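Alpha-actinin-like protein 1 (Schizosaccharomyces pombe, PDB 5BVR) binds actin filaments through tandem calponin-homology domains, helping to form and organise the actin ring for cytokinesis and septation. Local coordinates at residues W109-N121 with R218-A230. Residues are numbered along the deposited sequence; the frame is centred on the assembly and turned at random.
Sequences WTLILRFTIADIN and RSIMTYVAEYFHA
Arg218 lays its extended side chain across one face of the Trp109 indole, its guanidinium nearly parallel to the ring, with planes 13° apart. Arg218 CD sits squarely over the five-membered ring, 3.6 Å from its centroid, as a CH-pi contact, while Arg218 CZ stacks on Trp109 CD1, 3.2 Å away and off-centre from the ring, and adds a cation-pi component. Arg218 also belongs, with Asp216, to a zinc ion site. Trp109 holds its CG anti to its own N, which carries the far edge of the indole to helix 217-234, where it meets Met221 CE and Thr222 OG1. That hydroxyl donates to Arg218 O, which also accepts from Thr222 N on the other face of its carbonyl plane. Were the indole cut back to a methyl, as in an alanine here, the Arg218 chain would probably lose the aromatic surface it lies on, and Met221 CE one of its neighbours. In this actin-binding domain the contact joins the last helix of the first calponin-homology domain to that of the second, the short helical segments running nearly parallel at 16°. Farther along, Ala225 CB packs 3.6 Å from Thr116 CG2, and Met221 CE also touches Ile117 CD1. Beyond them, His229 NE2 donates an almost straight bond (2.8 Å, 175°) to Thr116 O, lying in both the imidazole and carbonyl planes. Ile120 CG2 sits over the Phe228 ring face, a CH-pi contact.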
loop_
_atom_site.group_PDB
_atom_site.type_symbol
_atom_site.label_atom_id
_atom_site.label_comp_id
_atom_site.label_asym_id
_atom_site.label_seq_id
_atom_site.Cartn_x
_atom_site.Cartn_y
_atom_site.Cartn_z
ATOM N N TRP A 109 -8.171 -2.183 2.214
ATOM C CA TRP A 109 -7.857 -2.492 0.821
ATOM C C TRP A 109 -8.713 -1.655 -0.140
ATOM O O TRP A 109 -8.213 -1.112 -1.116
ATOM C CB TRP A 109 -8.019 -3.978 0.509
ATOM C CG TRP A 109 -7.832 -4.257 -0.956
ATOM C CD1 TRP A 109 -8.777 -4.732 -1.821
ATOM C CD2 TRP A 109 -6.655 -4.007 -1.740
ATOM N NE1 TRP A 109 -8.255 -4.820 -3.088
ATOM C CE2 TRP A 109 -6.953 -4.383 -3.065
ATOM C CE3 TRP A 109 -5.378 -3.517 -1.443
ATOM C CZ2 TRP A 109 -6.025 -4.277 -4.097
ATOM C CZ3 TRP A 109 -4.452 -3.419 -2.462
ATOM C CH2 TRP A 109 -4.779 -3.799 -3.777
ATOM N N THR A 110 -9.993 -1.493 0.172
ATOM C CA THR A 110 -10.862 -0.688 -0.660
ATOM C C THR A 110 -10.301 0.738 -0.805
ATOM O O THR A 110 -10.326 1.312 -1.897
ATOM C CB THR A 110 -12.286 -0.681 -0.068
ATOM O OG1 THR A 110 -12.829 -1.999 -0.202
ATOM C CG2 THR A 110 -13.198 0.269 -0.828
ATOM N N LEU A 111 -9.768 1.271 0.294
ATOM C CA LEU A 111 -9.189 2.614 0.306
ATOM C C LEU A 111 -7.864 2.660 -0.459
ATOM O O LEU A 111 -7.621 3.587 -1.199
ATOM C CB LEU A 111 -9.005 3.117 1.739
ATOM C CG LEU A 111 -10.289 3.175 2.591
ATOM C CD1 LEU A 111 -9.954 3.711 3.962
ATOM C CD2 LEU A 111 -11.337 4.038 1.932
ATOM N N ILE A 112 -7.030 1.630 -0.305
ATOM C CA ILE A 112 -5.778 1.570 -1.060
ATOM C C ILE A 112 -6.115 1.511 -2.539
ATOM O O ILE A 112 -5.530 2.213 -3.373
ATOM C CB ILE A 112 -4.928 0.356 -0.597
ATOM C CG1 ILE A 112 -4.399 0.614 0.802
ATOM C CG2 ILE A 112 -3.734 0.144 -1.546
ATOM C CD1 ILE A 112 -3.805 -0.629 1.479
ATOM N N LEU A 113 -7.077 0.684 -2.891
ATOM C CA LEU A 113 -7.406 0.512 -4.301
ATOM C C LEU A 113 -7.899 1.821 -4.892
ATOM O O LEU A 113 -7.476 2.225 -5.973
ATOM C CB LEU A 113 -8.462 -0.580 -4.461
ATOM C CG LEU A 113 -8.856 -0.886 -5.909
ATOM C CD1 LEU A 113 -7.635 -1.261 -6.756
ATOM C CD2 LEU A 113 -9.891 -2.006 -5.920
ATOM N N ARG A 114 -8.733 2.540 -4.146
ATOM C CA ARG A 114 -9.323 3.734 -4.701
ATOM C C ARG A 114 -8.332 4.886 -4.721
ATOM O O ARG A 114 -8.238 5.624 -5.707
ATOM C CB ARG A 114 -10.552 4.143 -3.896
ATOM C CG ARG A 114 -11.132 5.489 -4.266
ATOM C CD ARG A 114 -11.610 5.602 -5.697
ATOM N NE ARG A 114 -12.335 6.858 -5.855
ATOM C CZ ARG A 114 -11.753 8.043 -6.016
ATOM N NH1 ARG A 114 -10.428 8.146 -6.076
ATOM N NH2 ARG A 114 -12.500 9.132 -6.129
ATOM N N PHE A 115 -7.587 5.050 -3.636
ATOM C CA PHE A 115 -6.808 6.272 -3.462
ATOM C C PHE A 115 -5.338 6.146 -3.834
ATOM O O PHE A 115 -4.628 7.142 -3.954
ATOM C CB PHE A 115 -6.983 6.811 -2.040
ATOM C CG PHE A 115 -8.368 7.297 -1.766
ATOM C CD1 PHE A 115 -8.796 8.503 -2.310
ATOM C CD2 PHE A 115 -9.248 6.541 -1.023
ATOM C CE1 PHE A 115 -10.090 8.943 -2.092
ATOM C CE2 PHE A 115 -10.538 6.978 -0.796
ATOM C CZ PHE A 115 -10.956 8.198 -1.327
ATOM N N THR A 116 -4.873 4.924 -4.034
ATOM C CA THR A 116 -3.491 4.690 -4.426
ATOM C C THR A 116 -3.363 4.035 -5.791
ATOM O O THR A 116 -2.388 4.246 -6.474
ATOM C CB THR A 116 -2.787 3.808 -3.368
ATOM O OG1 THR A 116 -2.675 4.538 -2.139
ATOM C CG2 THR A 116 -1.415 3.355 -3.789
ATOM N N ILE A 117 -4.313 3.197 -6.171
ATOM C CA ILE A 117 -4.168 2.432 -7.392
ATOM C C ILE A 117 -5.074 2.882 -8.525
ATOM O O ILE A 117 -4.670 2.861 -9.657
ATOM C CB ILE A 117 -4.319 0.948 -7.079
ATOM C CG1 ILE A 117 -3.082 0.524 -6.264
ATOM C CG2 ILE A 117 -4.440 0.102 -8.349
ATOM C CD1 ILE A 117 -3.122 -0.841 -5.749
ATOM N N ALA A 118 -6.289 3.325 -8.215
ATOM C CA ALA A 118 -7.248 3.606 -9.281
ATOM C C ALA A 118 -6.754 4.627 -10.315
ATOM O O ALA A 118 -7.059 4.489 -11.495
ATOM C CB ALA A 118 -8.564 4.069 -8.686
ATOM N N ASP A 119 -6.001 5.634 -9.875
ATOM C CA ASP A 119 -5.565 6.710 -10.777
ATOM C C ASP A 119 -4.299 6.357 -11.561
ATOM O O ASP A 119 -3.870 7.115 -12.437
ATOM C CB ASP A 119 -5.319 8.005 -10.000
ATOM C CG ASP A 119 -3.966 8.023 -9.337
ATOM O OD1 ASP A 119 -3.835 7.424 -8.249
ATOM O OD2 ASP A 119 -3.026 8.619 -9.909
ATOM N N ILE A 120 -3.683 5.224 -11.240
ATOM C CA ILE A 120 -2.516 4.766 -12.003
ATOM C C ILE A 120 -2.951 4.539 -13.441
ATOM O O ILE A 120 -3.975 3.939 -13.693
ATOM C CB ILE A 120 -1.911 3.499 -11.371
ATOM C CG1 ILE A 120 -1.390 3.813 -9.971
ATOM C CG2 ILE A 120 -0.813 2.913 -12.257
ATOM C CD1 ILE A 120 -0.827 2.662 -9.212
ATOM N N ASN A 121 -2.170 5.046 -14.396
ATOM C CA ASN A 121 -2.512 4.954 -15.816
ATOM C C ASN A 121 -1.252 4.635 -16.615
ATOM O O ASN A 121 -0.210 5.259 -16.403
ATOM C CB ASN A 121 -3.131 6.277 -16.298
ATOM C CG ASN A 121 -3.784 6.168 -17.674
ATOM O OD1 ASN A 121 -3.173 5.698 -18.634
ATOM N ND2 ASN A 121 -5.037 6.612 -17.772
ATOM N N ARG A 218 -2.207 -8.317 -2.371
ATOM C CA ARG A 218 -2.566 -6.938 -2.049
ATOM C C ARG A 218 -1.406 -6.185 -1.418
ATOM O O ARG A 218 -1.217 -5.012 -1.700
ATOM C CB ARG A 218 -3.781 -6.934 -1.136
ATOM C CG ARG A 218 -5.031 -7.412 -1.856
ATOM C CD ARG A 218 -6.267 -7.552 -0.956
ATOM N NE ARG A 218 -7.424 -7.886 -1.778
ATOM C CZ ARG A 218 -8.684 -7.911 -1.350
ATOM N NH1 ARG A 218 -8.983 -7.627 -0.086
ATOM N NH2 ARG A 218 -9.652 -8.210 -2.207
ATOM N N SER A 219 -0.624 -6.843 -0.568
ATOM C CA SER A 219 0.545 -6.225 0.011
ATOM C C SER A 219 1.566 -5.817 -1.062
ATOM O O SER A 219 2.125 -4.717 -1.052
ATOM C CB SER A 219 1.191 -7.146 1.035
ATOM O OG SER A 219 0.297 -7.421 2.085
ATOM N N ILE A 220 1.849 -6.731 -1.973
ATOM C CA ILE A 220 2.789 -6.452 -3.038
ATOM C C ILE A 220 2.282 -5.290 -3.879
ATOM O O ILE A 220 3.039 -4.361 -4.184
ATOM C CB ILE A 220 3.125 -7.712 -3.879
ATOM C CG1 ILE A 220 3.974 -8.651 -3.028
ATOM C CG2 ILE A 220 3.820 -7.338 -5.181
ATOM C CD1 ILE A 220 4.139 -10.027 -3.643
ATOM N N MET A 221 1.017 -5.331 -4.283
ATOM C CA MET A 221 0.449 -4.241 -5.061
ATOM C C MET A 221 0.586 -2.899 -4.348
ATOM O O MET A 221 0.905 -1.889 -4.968
ATOM C CB MET A 221 -1.011 -4.483 -5.330
ATOM C CG MET A 221 -1.293 -5.603 -6.329
ATOM S SD MET A 221 -3.054 -5.893 -6.595
ATOM C CE MET A 221 -3.443 -4.277 -7.251
ATOM N N THR A 222 0.308 -2.890 -3.061
ATOM C CA THR A 222 0.392 -1.654 -2.288
ATOM C C THR A 222 1.802 -1.070 -2.366
ATOM O O THR A 222 1.968 0.155 -2.536
ATOM C CB THR A 222 -0.001 -1.886 -0.817
ATOM O OG1 THR A 222 -1.335 -2.400 -0.771
ATOM C CG2 THR A 222 0.041 -0.592 0.001
ATOM N N TYR A 223 2.819 -1.918 -2.211
ATOM C CA TYR A 223 4.202 -1.492 -2.211
ATOM C C TYR A 223 4.660 -1.081 -3.639
ATOM O O TYR A 223 5.261 -0.013 -3.824
ATOM C CB TYR A 223 5.099 -2.589 -1.612
ATOM C CG TYR A 223 6.562 -2.219 -1.579
ATOM C CD1 TYR A 223 7.021 -1.106 -0.892
ATOM C CD2 TYR A 223 7.495 -3.002 -2.211
ATOM C CE1 TYR A 223 8.380 -0.770 -0.885
ATOM C CE2 TYR A 223 8.850 -2.676 -2.204
ATOM C CZ TYR A 223 9.287 -1.578 -1.541
ATOM O OH TYR A 223 10.620 -1.243 -1.549
ATOM N N VAL A 224 4.340 -1.892 -4.639
ATOM C CA VAL A 224 4.747 -1.598 -6.006
ATOM C C VAL A 224 4.106 -0.283 -6.466
ATOM O O VAL A 224 4.735 0.494 -7.204
ATOM C CB VAL A 224 4.378 -2.749 -6.938
ATOM C CG1 VAL A 224 4.544 -2.340 -8.406
ATOM C CG2 VAL A 224 5.235 -3.962 -6.625
ATOM N N ALA A 225 2.878 0.013 -6.036
ATOM C CA ALA A 225 2.246 1.294 -6.384
ATOM C C ALA A 225 3.106 2.481 -5.933
ATOM O O ALA A 225 3.088 3.559 -6.577
ATOM C CB ALA A 225 0.850 1.408 -5.761
ATOM N N GLU A 226 3.860 2.328 -4.844
ATOM C CA GLU A 226 4.752 3.409 -4.383
ATOM C C GLU A 226 5.829 3.694 -5.424
ATOM O O GLU A 226 6.227 4.849 -5.605
ATOM C CB GLU A 226 5.432 3.107 -3.042
ATOM C CG GLU A 226 4.471 2.935 -1.861
ATOM C CD GLU A 226 3.918 4.227 -1.306
ATOM O OE1 GLU A 226 4.421 5.305 -1.674
ATOM O OE2 GLU A 226 2.980 4.154 -0.484
ATOM N N TYR A 227 6.319 2.654 -6.088
ATOM C CA TYR A 227 7.288 2.825 -7.159
ATOM C C TYR A 227 6.692 3.618 -8.318
ATOM O O TYR A 227 7.301 4.560 -8.821
ATOM C CB TYR A 227 7.798 1.478 -7.683
ATOM C CG TYR A 227 8.771 0.767 -6.759
ATOM C CD1 TYR A 227 8.374 0.324 -5.506
ATOM C CD2 TYR A 227 10.066 0.498 -7.155
ATOM C CE1 TYR A 227 9.270 -0.325 -4.665
ATOM C CE2 TYR A 227 10.954 -0.138 -6.329
ATOM C CZ TYR A 227 10.551 -0.565 -5.094
ATOM O OH TYR A 227 11.469 -1.199 -4.300
ATOM N N PHE A 228 5.512 3.246 -8.765
ATOM C CA PHE A 228 4.855 3.969 -9.841
ATOM C C PHE A 228 4.729 5.456 -9.509
ATOM O O PHE A 228 5.075 6.338 -10.319
ATOM C CB PHE A 228 3.455 3.425 -10.106
ATOM C CG PHE A 228 2.710 4.224 -11.131
ATOM C CD1 PHE A 228 2.894 3.967 -12.486
ATOM C CD2 PHE A 228 1.902 5.297 -10.762
ATOM C CE1 PHE A 228 2.249 4.734 -13.450
ATOM C CE2 PHE A 228 1.251 6.055 -11.728
ATOM C CZ PHE A 228 1.436 5.764 -13.078
ATOM N N HIS A 229 4.201 5.767 -8.333
ATOM C CA HIS A 229 3.960 7.178 -8.022
ATOM C C HIS A 229 5.270 7.934 -7.822
ATOM O O HIS A 229 5.430 9.073 -8.318
ATOM C CB HIS A 229 3.066 7.346 -6.802
ATOM C CG HIS A 229 1.644 6.939 -7.034
ATOM N ND1 HIS A 229 0.796 7.637 -7.872
ATOM C CD2 HIS A 229 0.938 5.876 -6.581
ATOM C CE1 HIS A 229 -0.385 7.041 -7.888
ATOM N NE2 HIS A 229 -0.323 5.973 -7.112
ATOM N N ALA A 230 6.232 7.336 -7.131
ATOM C CA ALA A 230 7.486 8.044 -6.897
ATOM C C ALA A 230 8.259 8.237 -8.188
ATOM O O ALA A 230 8.730 9.342 -8.473
ATOM C CB ALA A 230 8.337 7.309 -5.862
#